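Local coordinates for protein xylulokinase (Brucella ovis, PDB 5VM1) that probably phosphorylates D-xylulose to D-xylulose 5-phosphate at the expense of ATP, as a member of the FGGY family of carbohydrate kinases, at residues G447-P450 against F451-C454; A365-S368 against A369-A373; R192-A195 against E196-A199; L141-V144 against A145-A149; G429-G432 against A433-A437. All blocks are in the same frame, centred on the assembly; numbering follows the deposited sequence.

How the contacts relate
Each contact lies where a helix begins or ends. Contact 5 lies closest to the middle of the chain and to the predicted catalytic residues; its chemistry is mostly aromatic and backbone. Contact 1, at the other end of helix 433-446, is a surface turn rich in polar bonds, with nearest atoms about 6 Å from contact 5. Contacts 3 and 4 are partly buried neighbours in the N-terminal domain, centres about 18 Å apart; one is a serine cap, the other a helix C-terminus with a tryptophan ring in CH-pi contact with its last turn. Contact 2, where an aspartate caps the long helix 367-390, shares the C-terminal domain with contact 5, centres about 35 Å apart; both are partly buried.

Contact 1: G447-P450 against F451-C454; sequences GADP and FTIC
The carbonyl oxygen of Asp449 is held by two donors of Thr452. Thr452 OG1 reaches Asp449 O at 2.9 Å in the carbonyl plane, on a lone pair, while Thr452 N comes to the same Asp449 O at 3.0 Å from above that plane; Ile453 N adds a weak third bond. The threonine hydroxyl can reach back because chi1 of 72° sets OG1 between its own backbone N and carbonyl carbon, leaving CG2 to lie against Asp449 CB. Asp449 also caps the helix with its carboxylate: OD1 accepts Phe451 N at 2.9 Å, from the anti side and 26° out of the carboxylate plane. This is an aspartate N-cap of the short, weakly bonded helix 450-453, placed directly after helix 433-446, beyond which Gly447, with positive phi, leaves the helical conformation. OD1 also lies at the edge of the Phe451 ring, whose plane is turned 38° from the carboxylate. The next carbonyl is shared as well: Pro450 O takes Cys454 N at 3.2 Å in a nearly straight bond, and Ile453 N joins from the same face. Beside this polar turn, Ala448 CB rests on Ile453 CG1 at 3.8 Å; Ile453 and Pro450 also touch Ile443 of helix 433-446, and Phe451 leans on Leu291 and Val254.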
loop_
_atom_site.group_PDB
_atom_site.type_symbol
_atom_site.label_atom_id
_atom_site.label_comp_id
_atom_site.label_asym_id
_atom_site.label_seq_id
_atom_site.Cartn_x
_atom_site.Cartn_y
_atom_site.Cartn_z
ATOM N N GLY A 447 -22.415 -10.959 -5.585
ATOM C CA GLY A 447 -23.044 -10.600 -4.334
ATOM C C GLY A 447 -22.698 -11.542 -3.212
ATOM O O GLY A 447 -23.428 -11.604 -2.213
ATOM N N ALA A 448 -21.594 -12.274 -3.347
ATOM C CA ALA A 448 -21.175 -13.195 -2.310
ATOM C C ALA A 448 -20.734 -12.417 -1.086
ATOM O O ALA A 448 -20.386 -11.240 -1.168
ATOM C CB ALA A 448 -20.022 -14.070 -2.800
ATOM N N ASP A 449 -20.779 -13.079 0.060
ATOM C CA ASP A 449 -20.241 -12.458 1.257
ATOM C C ASP A 449 -18.742 -12.221 1.046
ATOM O O ASP A 449 -18.004 -13.189 0.799
ATOM C CB ASP A 449 -20.496 -13.334 2.482
ATOM C CG ASP A 449 -20.089 -12.651 3.781
ATOM O OD1 ASP A 449 -18.874 -12.531 4.066
ATOM O OD2 ASP A 449 -20.997 -12.200 4.508
ATOM N N PRO A 450 -18.249 -10.979 1.128
ATOM C CA PRO A 450 -16.835 -10.756 0.796
ATOM C C PRO A 450 -15.880 -11.504 1.714
ATOM O O PRO A 450 -14.770 -11.834 1.281
ATOM C CB PRO A 450 -16.681 -9.224 0.888
ATOM C CG PRO A 450 -17.744 -8.794 1.814
ATOM C CD PRO A 450 -18.904 -9.741 1.590
ATOM N N PHE A 451 -16.279 -11.816 2.950
ATOM C CA PHE A 451 -15.371 -12.540 3.840
ATOM C C PHE A 451 -15.253 -14.010 3.468
ATOM O O PHE A 451 -14.248 -14.641 3.812
ATOM C CB PHE A 451 -15.786 -12.407 5.307
ATOM C CG PHE A 451 -15.511 -11.056 5.891
ATOM C CD1 PHE A 451 -14.210 -10.640 6.124
ATOM C CD2 PHE A 451 -16.544 -10.198 6.213
ATOM C CE1 PHE A 451 -13.939 -9.381 6.672
ATOM C CE2 PHE A 451 -16.280 -8.944 6.757
ATOM C CZ PHE A 451 -14.970 -8.540 6.986
ATOM N N THR A 452 -16.234 -14.569 2.764
ATOM C CA THR A 452 -16.066 -15.938 2.299
ATOM C C THR A 452 -15.230 -16.018 1.030
ATOM O O THR A 452 -14.719 -17.088 0.712
ATOM C CB THR A 452 -17.427 -16.628 2.073
ATOM O OG1 THR A 452 -18.089 -16.102 0.914
ATOM C CG2 THR A 452 -18.310 -16.411 3.276
ATOM N N ILE A 453 -15.022 -14.915 0.330
ATOM C CA ILE A 453 -14.233 -14.938 -0.901
ATOM C C ILE A 453 -12.755 -14.677 -0.626
ATOM O O ILE A 453 -11.883 -15.387 -1.127
ATOM C CB ILE A 453 -14.817 -13.925 -1.908
ATOM C CG1 ILE A 453 -16.275 -14.277 -2.200
ATOM C CG2 ILE A 453 -14.016 -13.926 -3.178
ATOM C CD1 ILE A 453 -16.496 -15.723 -2.561
ATOM N N CYS A 454 -12.452 -13.669 0.187
ATOM C CA CYS A 454 -11.080 -13.235 0.447
ATOM C C CYS A 454 -10.425 -14.125 1.504
ATOM O O CYS A 454 -10.190 -13.732 2.647
ATOM C CB CYS A 454 -11.073 -11.780 0.877
ATOM S SG CYS A 454 -11.696 -10.647 -0.371
#

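Contact 2: A365-S368 against A369-A373; sequences ADRS and ALTQA
The flat carboxylate of Asp366 meets the helix through one oxygen: Ala369 N approaches OD1 at 2.8 Å, nearly in line with its C-O bond, and Ala369 CB lies beside the same oxygen at 3.4 Å. This is a classic N-cap, with Asp366 immediately before helix 367-390 and its carboxylate covering the amide of the third helical residue. A chi1 of 53° folds CG in between the backbone N and the carbonyl carbon of Asp366, which brings the acid over the start of the helix although its CB points away from it. The negative charge next to the N-H groups of the first turn would be expected to interact favourably with the helix dipole. The backbone of Asp366 takes part too, for Leu370 N donates to Asp366 O at 3.2 Å in the carbonyl plane. The next two bonds follow the alpha-helical pattern, Thr371 N to Arg367 O at 3.0 Å and Gln372 N to Ser368 O at 2.9 Å, the first of these almost perfectly straight. The other flat group of the capping segment, the guanidinium of Arg367, turns away to form a salt bridge with Glu325 on helix 319-326, which packs on this end of the helix; Arg367 O also accepts from Tyr311 OH. Apolar contact is made by Ala365, whose CB touches Leu370 CD1 at 3.8 Å and, more loosely, Ala369 CB at 4.2 Å.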
loop_
_atom_site.group_PDB
_atom_site.type_symbol
_atom_site.label_atom_id
_atom_site.label_comp_id
_atom_site.label_asym_id
_atom_site.label_seq_id
_atom_site.Cartn_x
_atom_site.Cartn_y
_atom_site.Cartn_z
ATOM N N ALA A 365 33.987 -7.328 13.675
ATOM C CA ALA A 365 32.778 -7.341 12.864
ATOM C C ALA A 365 33.168 -7.382 11.388
ATOM O O ALA A 365 33.817 -6.463 10.882
ATOM C CB ALA A 365 31.906 -6.126 13.159
ATOM N N ASP A 366 32.783 -8.451 10.699
ATOM C CA ASP A 366 33.032 -8.584 9.276
ATOM C C ASP A 366 31.798 -8.130 8.493
ATOM O O ASP A 366 30.791 -7.693 9.057
ATOM C CB ASP A 366 33.425 -10.027 8.928
ATOM C CG ASP A 366 32.423 -11.068 9.449
ATOM O OD1 ASP A 366 31.284 -10.720 9.822
ATOM O OD2 ASP A 366 32.774 -12.264 9.483
ATOM N N ARG A 367 31.878 -8.242 7.168
ATOM C CA ARG A 367 30.753 -7.847 6.327
ATOM C C ARG A 367 29.472 -8.567 6.712
ATOM O O ARG A 367 28.401 -7.958 6.717
ATOM C CB ARG A 367 31.057 -8.096 4.860
ATOM C CG ARG A 367 29.933 -7.641 3.988
ATOM C CD ARG A 367 30.304 -7.722 2.543
ATOM N NE ARG A 367 30.554 -9.084 2.090
ATOM C CZ ARG A 367 31.378 -9.375 1.094
ATOM N NH1 ARG A 367 32.032 -8.394 0.468
ATOM N NH2 ARG A 367 31.547 -10.638 0.734
ATOM N N SER A 368 29.555 -9.878 6.963
ATOM C CA SER A 368 28.378 -10.661 7.330
ATOM C C SER A 368 27.778 -10.198 8.655
ATOM O O SER A 368 26.554 -10.230 8.838
ATOM C CB SER A 368 28.738 -12.143 7.382
ATOM O OG SER A 368 27.814 -12.870 8.170
ATOM N N ALA A 369 28.616 -9.786 9.601
ATOM C CA ALA A 369 28.059 -9.332 10.870
ATOM C C ALA A 369 27.250 -8.060 10.680
ATOM O O ALA A 369 26.233 -7.870 11.348
ATOM C CB ALA A 369 29.165 -9.116 11.900
ATOM N N LEU A 370 27.659 -7.198 9.750
ATOM C CA LEU A 370 26.909 -5.966 9.538
ATOM C C LEU A 370 25.640 -6.228 8.736
ATOM O O LEU A 370 24.591 -5.657 9.045
ATOM C CB LEU A 370 27.786 -4.917 8.852
ATOM C CG LEU A 370 28.469 -3.965 9.820
ATOM C CD1 LEU A 370 29.374 -4.712 10.740
ATOM C CD2 LEU A 370 29.250 -2.956 9.035
ATOM N N THR A 371 25.710 -7.111 7.728
ATOM C CA THR A 371 24.500 -7.634 7.092
ATOM C C THR A 371 23.491 -8.119 8.133
ATOM O O THR A 371 22.318 -7.718 8.107
ATOM C CB THR A 371 24.859 -8.770 6.131
ATOM O OG1 THR A 371 25.639 -8.259 5.054
ATOM C CG2 THR A 371 23.603 -9.469 5.573
ATOM N N GLN A 372 23.943 -8.962 9.078
ATOM C CA GLN A 372 23.074 -9.453 10.148
ATOM C C GLN A 372 22.435 -8.311 10.936
ATOM O O GLN A 372 21.230 -8.334 11.209
ATOM C CB GLN A 372 23.873 -10.346 11.075
ATOM C CG GLN A 372 23.093 -11.065 12.119
ATOM C CD GLN A 372 24.037 -11.794 13.057
ATOM O OE1 GLN A 372 24.971 -12.470 12.616
ATOM N NE2 GLN A 372 23.831 -11.620 14.353
ATOM N N ALA A 373 23.215 -7.289 11.281
ATOM C CA ALA A 373 22.664 -6.186 12.060
ATOM C C ALA A 373 21.647 -5.383 11.250
ATOM O O ALA A 373 20.736 -4.777 11.830
ATOM C CB ALA A 373 23.795 -5.293 12.567
#

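Contact 3: R192-A195 against E196-A199; sequences RWSA and ELLA
Ser194 and Leu197 meet at the start of helix 195-200, where Ser194 is the N-cap residue and its hydroxyl supplies the capping bond. Ser194 OG accepts Leu197 N at 3.2 Å, with an N-H...O angle of 163°. Its chi1 of 169° carries OG away from the serine's own nitrogen and forward over the first helical turn. Leu197 CG is turned to the same spot, 3.3 Å from Ser194 OG, so that the polar cap is covered by a branched apolar group whose CD1 lies against Ser194 CB. Leu198 bends back in a similar way: with chi1 at -76° its CG stands beside its backbone N and over Ser194 O, the carbonyl that accepts Leu198 N at 3.2 Å. Leu198 CD1 then reaches Trp193 CB at a loose 4.3 Å. Ala199 N to Ala195 O, 3.0 Å, closes the next turn. Glu196 is extended and its carboxylate leads away from the cap.

The indole of Trp193 is anchored by NE1 to Pro209 O and lies on Trp185 and Met208. Strand 192-193, paired with strand 186-187 in a two-stranded antiparallel sheet, leads through Ser194 into the helix, whose Leu197 packs on Ile127 and Thr128 of helix 122-128.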
loop_
_atom_site.group_PDB
_atom_site.type_symbol
_atom_site.label_atom_id
_atom_site.label_comp_id
_atom_site.label_asym_id
_atom_site.label_seq_id
_atom_site.Cartn_x
_atom_site.Cartn_y
_atom_site.Cartn_z
ATOM N N ARG A 192 -17.689 8.635 5.107
ATOM C CA ARG A 192 -18.384 9.652 4.335
ATOM C C ARG A 192 -17.388 10.782 4.109
ATOM O O ARG A 192 -16.426 10.932 4.862
ATOM C CB ARG A 192 -19.685 10.145 5.058
ATOM N N TRP A 193 -17.642 11.606 3.092
ATOM C CA TRP A 193 -16.831 12.805 2.889
ATOM C C TRP A 193 -17.023 13.804 4.036
ATOM O O TRP A 193 -18.090 13.886 4.663
ATOM C CB TRP A 193 -17.191 13.488 1.556
ATOM C CG TRP A 193 -16.765 12.733 0.295
ATOM C CD1 TRP A 193 -17.575 12.290 -0.721
ATOM C CD2 TRP A 193 -15.432 12.348 -0.066
ATOM N NE1 TRP A 193 -16.826 11.651 -1.681
ATOM C CE2 TRP A 193 -15.508 11.685 -1.306
ATOM C CE3 TRP A 193 -14.179 12.523 0.528
ATOM C CZ2 TRP A 193 -14.378 11.175 -1.950
ATOM C CZ3 TRP A 193 -13.045 12.017 -0.120
ATOM C CH2 TRP A 193 -13.157 11.343 -1.335
ATOM N N SER A 194 -15.970 14.560 4.318
ATOM C CA SER A 194 -16.024 15.645 5.295
ATOM C C SER A 194 -16.170 16.968 4.540
ATOM O O SER A 194 -15.262 17.379 3.811
ATOM C CB SER A 194 -14.773 15.658 6.167
ATOM O OG SER A 194 -14.703 16.858 6.935
ATOM N N ALA A 195 -17.309 17.639 4.706
ATOM C CA ALA A 195 -17.456 18.952 4.091
ATOM C C ALA A 195 -16.472 19.941 4.698
ATOM O O ALA A 195 -15.969 20.828 4.003
ATOM C CB ALA A 195 -18.887 19.444 4.215
ATOM N N GLU A 196 -16.220 19.825 6.008
ATOM C CA GLU A 196 -15.322 20.751 6.690
ATOM C C GLU A 196 -13.918 20.707 6.090
ATOM O O GLU A 196 -13.314 21.756 5.840
ATOM C CB GLU A 196 -15.300 20.447 8.194
ATOM C CG GLU A 196 -14.419 21.384 9.033
ATOM C CD GLU A 196 -14.421 21.057 10.535
ATOM O OE1 GLU A 196 -15.154 20.133 10.950
ATOM O OE2 GLU A 196 -13.729 21.764 11.307
ATOM N N LEU A 197 -13.393 19.502 5.831
ATOM C CA LEU A 197 -12.039 19.363 5.279
ATOM C C LEU A 197 -11.979 19.786 3.814
ATOM O O LEU A 197 -10.968 20.343 3.360
ATOM C CB LEU A 197 -11.558 17.916 5.409
ATOM C CG LEU A 197 -11.446 17.283 6.796
ATOM C CD1 LEU A 197 -10.905 15.862 6.702
ATOM C CD2 LEU A 197 -10.590 18.144 7.745
ATOM N N LEU A 198 -13.037 19.492 3.053
ATOM C CA LEU A 198 -13.094 19.902 1.655
ATOM C C LEU A 198 -13.060 21.423 1.524
ATOM O O LEU A 198 -12.332 21.971 0.687
ATOM C CB LEU A 198 -14.347 19.321 0.995
ATOM C CG LEU A 198 -14.277 17.824 0.648
ATOM C CD1 LEU A 198 -15.657 17.309 0.295
ATOM C CD2 LEU A 198 -13.272 17.516 -0.466
ATOM N N ALA A 199 -13.850 22.127 2.341
ATOM C CA ALA A 199 -13.855 23.586 2.295
ATOM C C ALA A 199 -12.485 24.188 2.610
ATOM O O ALA A 199 -12.121 25.230 2.047
ATOM C CB ALA A 199 -14.887 24.122 3.272
#

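Contact 4: L141-V144 against A145-A149; sequences LVWV and ARNEA
Trp143 lies across Asn147, the two side chains meeting at about a right angle near the end of helix 137-147. Asn147 CB sits almost squarely over the six-membered ring, 3.9 Å from its centroid and 14° off the normal, in a CH-pi contact; the amide plane is turned 32° from that of the indole. Trp143 can lie there because its chi1 of -171° swings CG away from its own nitrogen and folds the indole down toward the following turn. Glu148 approaches the six-membered ring obliquely, with CD 3.8 Å from Trp143 CZ3. One residue earlier the geometry is different. Val142 and Arg146 run side by side and point the same way; the Arg146 chain is extended, and Val142 CG1 lies over one face of its guanidinium, 3.5 Å from Arg146 NE. The helix ends here: Trp143 O accepts Asn147 N at 2.9 Å and Arg146 N from above its plane, and Val144 O takes Glu148 N at 2.8 Å. Glu148 leaves the helical conformation and stands as N-cap residue of helix 149-153, a direct helix-to-helix join. The charged ends are tied to other parts of the domain, Arg146 to Glu117 of helix 112-120 and Glu148 to Arg101, while Trp143 forms a cation-pi contact with Arg110 and its ring meets that of Trp48. These outside salt bridges probably restrict the rotation of both charged ends, and pairing with Arg101 probably favours the charged form of Glu148.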
loop_
_atom_site.group_PDB
_atom_site.type_symbol
_atom_site.label_atom_id
_atom_site.label_comp_id
_atom_site.label_asym_id
_atom_site.label_seq_id
_atom_site.Cartn_x
_atom_site.Cartn_y
_atom_site.Cartn_z
ATOM N N LEU A 141 -3.856 19.667 -3.510
ATOM C CA LEU A 141 -4.819 20.600 -4.079
ATOM C C LEU A 141 -4.663 22.012 -3.542
ATOM O O LEU A 141 -5.007 22.974 -4.245
ATOM C CB LEU A 141 -6.251 20.119 -3.890
ATOM C CG LEU A 141 -6.466 19.443 -5.240
ATOM C CD1 LEU A 141 -6.187 17.925 -5.249
ATOM C CD2 LEU A 141 -7.741 19.895 -5.930
ATOM N N VAL A 142 -4.153 22.171 -2.321
ATOM C CA VAL A 142 -3.772 23.504 -1.897
ATOM C C VAL A 142 -2.595 23.986 -2.738
ATOM O O VAL A 142 -2.563 25.144 -3.186
ATOM C CB VAL A 142 -3.476 23.515 -0.390
ATOM C CG1 VAL A 142 -3.166 24.953 0.093
ATOM C CG2 VAL A 142 -4.623 22.850 0.395
ATOM N N TRP A 143 -1.640 23.085 -3.017
ATOM C CA TRP A 143 -0.513 23.410 -3.888
ATOM C C TRP A 143 -0.983 23.954 -5.219
ATOM O O TRP A 143 -0.491 24.991 -5.681
ATOM C CB TRP A 143 0.395 22.176 -4.126
ATOM C CG TRP A 143 1.667 22.573 -4.830
ATOM C CD1 TRP A 143 2.811 23.045 -4.235
ATOM C CD2 TRP A 143 1.921 22.598 -6.251
ATOM N NE1 TRP A 143 3.745 23.368 -5.187
ATOM C CE2 TRP A 143 3.230 23.109 -6.431
ATOM C CE3 TRP A 143 1.175 22.251 -7.386
ATOM C CZ2 TRP A 143 3.817 23.255 -7.698
ATOM C CZ3 TRP A 143 1.757 22.413 -8.639
ATOM C CH2 TRP A 143 3.070 22.911 -8.781
ATOM N N VAL A 144 -1.939 23.260 -5.847
ATOM C CA VAL A 144 -2.456 23.653 -7.158
ATOM C C VAL A 144 -3.155 25.009 -7.080
ATOM O O VAL A 144 -2.977 25.865 -7.953
ATOM C CB VAL A 144 -3.393 22.554 -7.714
ATOM C CG1 VAL A 144 -3.989 22.949 -9.065
ATOM C CG2 VAL A 144 -2.669 21.226 -7.838
ATOM N N ALA A 145 -3.935 25.243 -6.019
ATOM C CA ALA A 145 -4.625 26.526 -5.873
ATOM C C ALA A 145 -3.653 27.698 -5.798
ATOM O O ALA A 145 -3.995 28.809 -6.217
ATOM C CB ALA A 145 -5.548 26.486 -4.648
ATOM N N ARG A 146 -2.442 27.472 -5.294
ATOM C CA ARG A 146 -1.488 28.547 -5.078
ATOM C C ARG A 146 -0.489 28.725 -6.202
ATOM O O ARG A 146 -0.094 29.864 -6.490
ATOM C CB ARG A 146 -0.679 28.288 -3.803
ATOM C CG ARG A 146 -1.489 28.250 -2.544
ATOM C CD ARG A 146 -0.615 27.976 -1.351
ATOM N NE ARG A 146 -1.423 28.015 -0.144
ATOM C CZ ARG A 146 -1.005 27.686 1.069
ATOM N NH1 ARG A 146 0.237 27.267 1.277
ATOM N NH2 ARG A 146 -1.854 27.780 2.074
ATOM N N ASN A 147 -0.140 27.646 -6.894
ATOM C CA ASN A 147 0.899 27.707 -7.909
ATOM C C ASN A 147 0.365 27.515 -9.313
ATOM O O ASN A 147 0.994 27.980 -10.268
ATOM C CB ASN A 147 1.980 26.656 -7.631
ATOM C CG ASN A 147 2.660 26.869 -6.303
ATOM O OD1 ASN A 147 2.364 26.176 -5.317
ATOM N ND2 ASN A 147 3.550 27.857 -6.249
ATOM N N GLU A 148 -0.778 26.840 -9.460
ATOM C CA GLU A 148 -1.413 26.640 -10.752
ATOM C C GLU A 148 -2.890 27.033 -10.668
ATOM O O GLU A 148 -3.784 26.217 -10.873
ATOM C CB GLU A 148 -1.271 25.212 -11.238
ATOM C CG GLU A 148 0.123 24.699 -11.281
ATOM C CD GLU A 148 0.173 23.368 -11.969
ATOM O OE1 GLU A 148 1.241 22.993 -12.518
ATOM O OE2 GLU A 148 -0.890 22.721 -12.000
ATOM N N ALA A 149 -3.139 28.316 -10.382
ATOM C CA ALA A 149 -4.484 28.787 -10.072
ATOM C C ALA A 149 -5.442 28.689 -11.261
ATOM O O ALA A 149 -6.648 28.502 -11.056
ATOM C CB ALA A 149 -4.420 30.213 -9.541
#

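Contact 5: G429-G432 against A433-A437; sequences GDFG and AAFGA
Phe431 and Phe435 form the tight half of this contact, an offset edge-to-face pair with ring centroids 5.6 Å apart and planes at 75°. The edge of Phe431 is turned to the face of Phe435, CD1 of the former lying 3.8 Å from CE2 of the latter. Chi1 of -180° sends the Phe435 ring back over the loop, where its CD2 also touches Phe431 CA and its CB lies near Asp430 O. In the backbone, Gly432 O accepts Gly436 N at 2.9 Å in a nearly straight bond that begins helix 433-446, Gly432 being the N-cap residue.

The loop side is looser. Asp430 is poorly ordered, though its OD1 takes Gly432 N at 3.1 Å to make an Asx turn, and its OD2 pairs with Lys21.

The helix start faces the N-terminal domain: Ala433 touches Asp14 and Ser84, and Phe435 rests on Leu23. Asp14, predicted to be important for activity, and Asp243, the predicted proton acceptor, both lie close to Ala433. A helix start of small residues set against strands that carry or adjoin the predicted active-site residues, between the two domains, is consistent with the cleft of the actin-like ATPase fold to which FGGY kinases belong.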
loop_
_atom_site.group_PDB
_atom_site.type_symbol
_atom_site.label_atom_id
_atom_site.label_comp_id
_atom_site.label_asym_id
_atom_site.label_seq_id
_atom_site.Cartn_x
_atom_site.Cartn_y
_atom_site.Cartn_z
ATOM N N GLY A 429 2.569 -17.799 -6.138
ATOM C CA GLY A 429 1.453 -17.299 -6.909
ATOM C C GLY A 429 1.400 -15.792 -6.787
ATOM O O GLY A 429 2.268 -15.175 -6.188
ATOM N N ASP A 430 0.348 -15.220 -7.351
ATOM C CA ASP A 430 0.122 -13.779 -7.300
ATOM C C ASP A 430 -1.108 -13.584 -6.430
ATOM O O ASP A 430 -2.237 -13.794 -6.876
ATOM C CB ASP A 430 -0.081 -13.145 -8.669
ATOM C CG ASP A 430 -0.114 -11.623 -8.598
ATOM O OD1 ASP A 430 -0.048 -11.057 -7.479
ATOM O OD2 ASP A 430 -0.212 -10.992 -9.663
ATOM N N PHE A 431 -0.876 -13.212 -5.188
ATOM C CA PHE A 431 -1.933 -12.950 -4.231
ATOM C C PHE A 431 -1.880 -11.493 -3.805
ATOM O O PHE A 431 -2.195 -11.152 -2.664
ATOM C CB PHE A 431 -1.825 -13.890 -3.027
ATOM C CG PHE A 431 -1.765 -15.353 -3.402
ATOM C CD1 PHE A 431 -2.868 -15.967 -3.998
ATOM C CD2 PHE A 431 -0.635 -16.101 -3.184
ATOM C CE1 PHE A 431 -2.846 -17.301 -4.362
ATOM C CE2 PHE A 431 -0.603 -17.458 -3.541
ATOM C CZ PHE A 431 -1.711 -18.056 -4.125
ATOM N N GLY A 432 -1.466 -10.642 -4.736
ATOM C CA GLY A 432 -1.282 -9.224 -4.521
ATOM C C GLY A 432 -2.484 -8.386 -4.899
ATOM O O GLY A 432 -3.637 -8.843 -4.862
ATOM N N ALA A 433 -2.191 -7.126 -5.269
ATOM C CA ALA A 433 -3.231 -6.155 -5.573
ATOM C C ALA A 433 -4.114 -6.608 -6.739
ATOM O O ALA A 433 -5.349 -6.522 -6.665
ATOM C CB ALA A 433 -2.590 -4.804 -5.892
ATOM N N ALA A 434 -3.512 -7.127 -7.810
ATOM C CA ALA A 434 -4.318 -7.547 -8.956
ATOM C C ALA A 434 -5.190 -8.738 -8.611
ATOM O O ALA A 434 -6.294 -8.877 -9.146
ATOM C CB ALA A 434 -3.432 -7.854 -10.161
ATOM N N PHE A 435 -4.718 -9.630 -7.749
ATOM C CA PHE A 435 -5.578 -10.741 -7.368
ATOM C C PHE A 435 -6.702 -10.277 -6.445
ATOM O O PHE A 435 -7.836 -10.749 -6.560
ATOM C CB PHE A 435 -4.751 -11.850 -6.738
ATOM C CG PHE A 435 -5.546 -13.024 -6.321
ATOM C CD1 PHE A 435 -6.214 -13.785 -7.261
ATOM C CD2 PHE A 435 -5.590 -13.412 -4.988
ATOM C CE1 PHE A 435 -6.948 -14.892 -6.881
ATOM C CE2 PHE A 435 -6.326 -14.521 -4.600
ATOM C CZ PHE A 435 -7.000 -15.257 -5.549
ATOM N N GLY A 436 -6.414 -9.340 -5.537
ATOM C CA GLY A 436 -7.475 -8.782 -4.717
ATOM C C GLY A 436 -8.515 -8.059 -5.549
ATOM O O GLY A 436 -9.719 -8.128 -5.271
ATOM N N ALA A 437 -8.057 -7.349 -6.575
ATOM C CA ALA A 437 -8.975 -6.698 -7.490
ATOM C C ALA A 437 -9.864 -7.728 -8.201
ATOM O O ALA A 437 -11.086 -7.576 -8.252
ATOM C CB ALA A 437 -8.171 -5.846 -8.475
#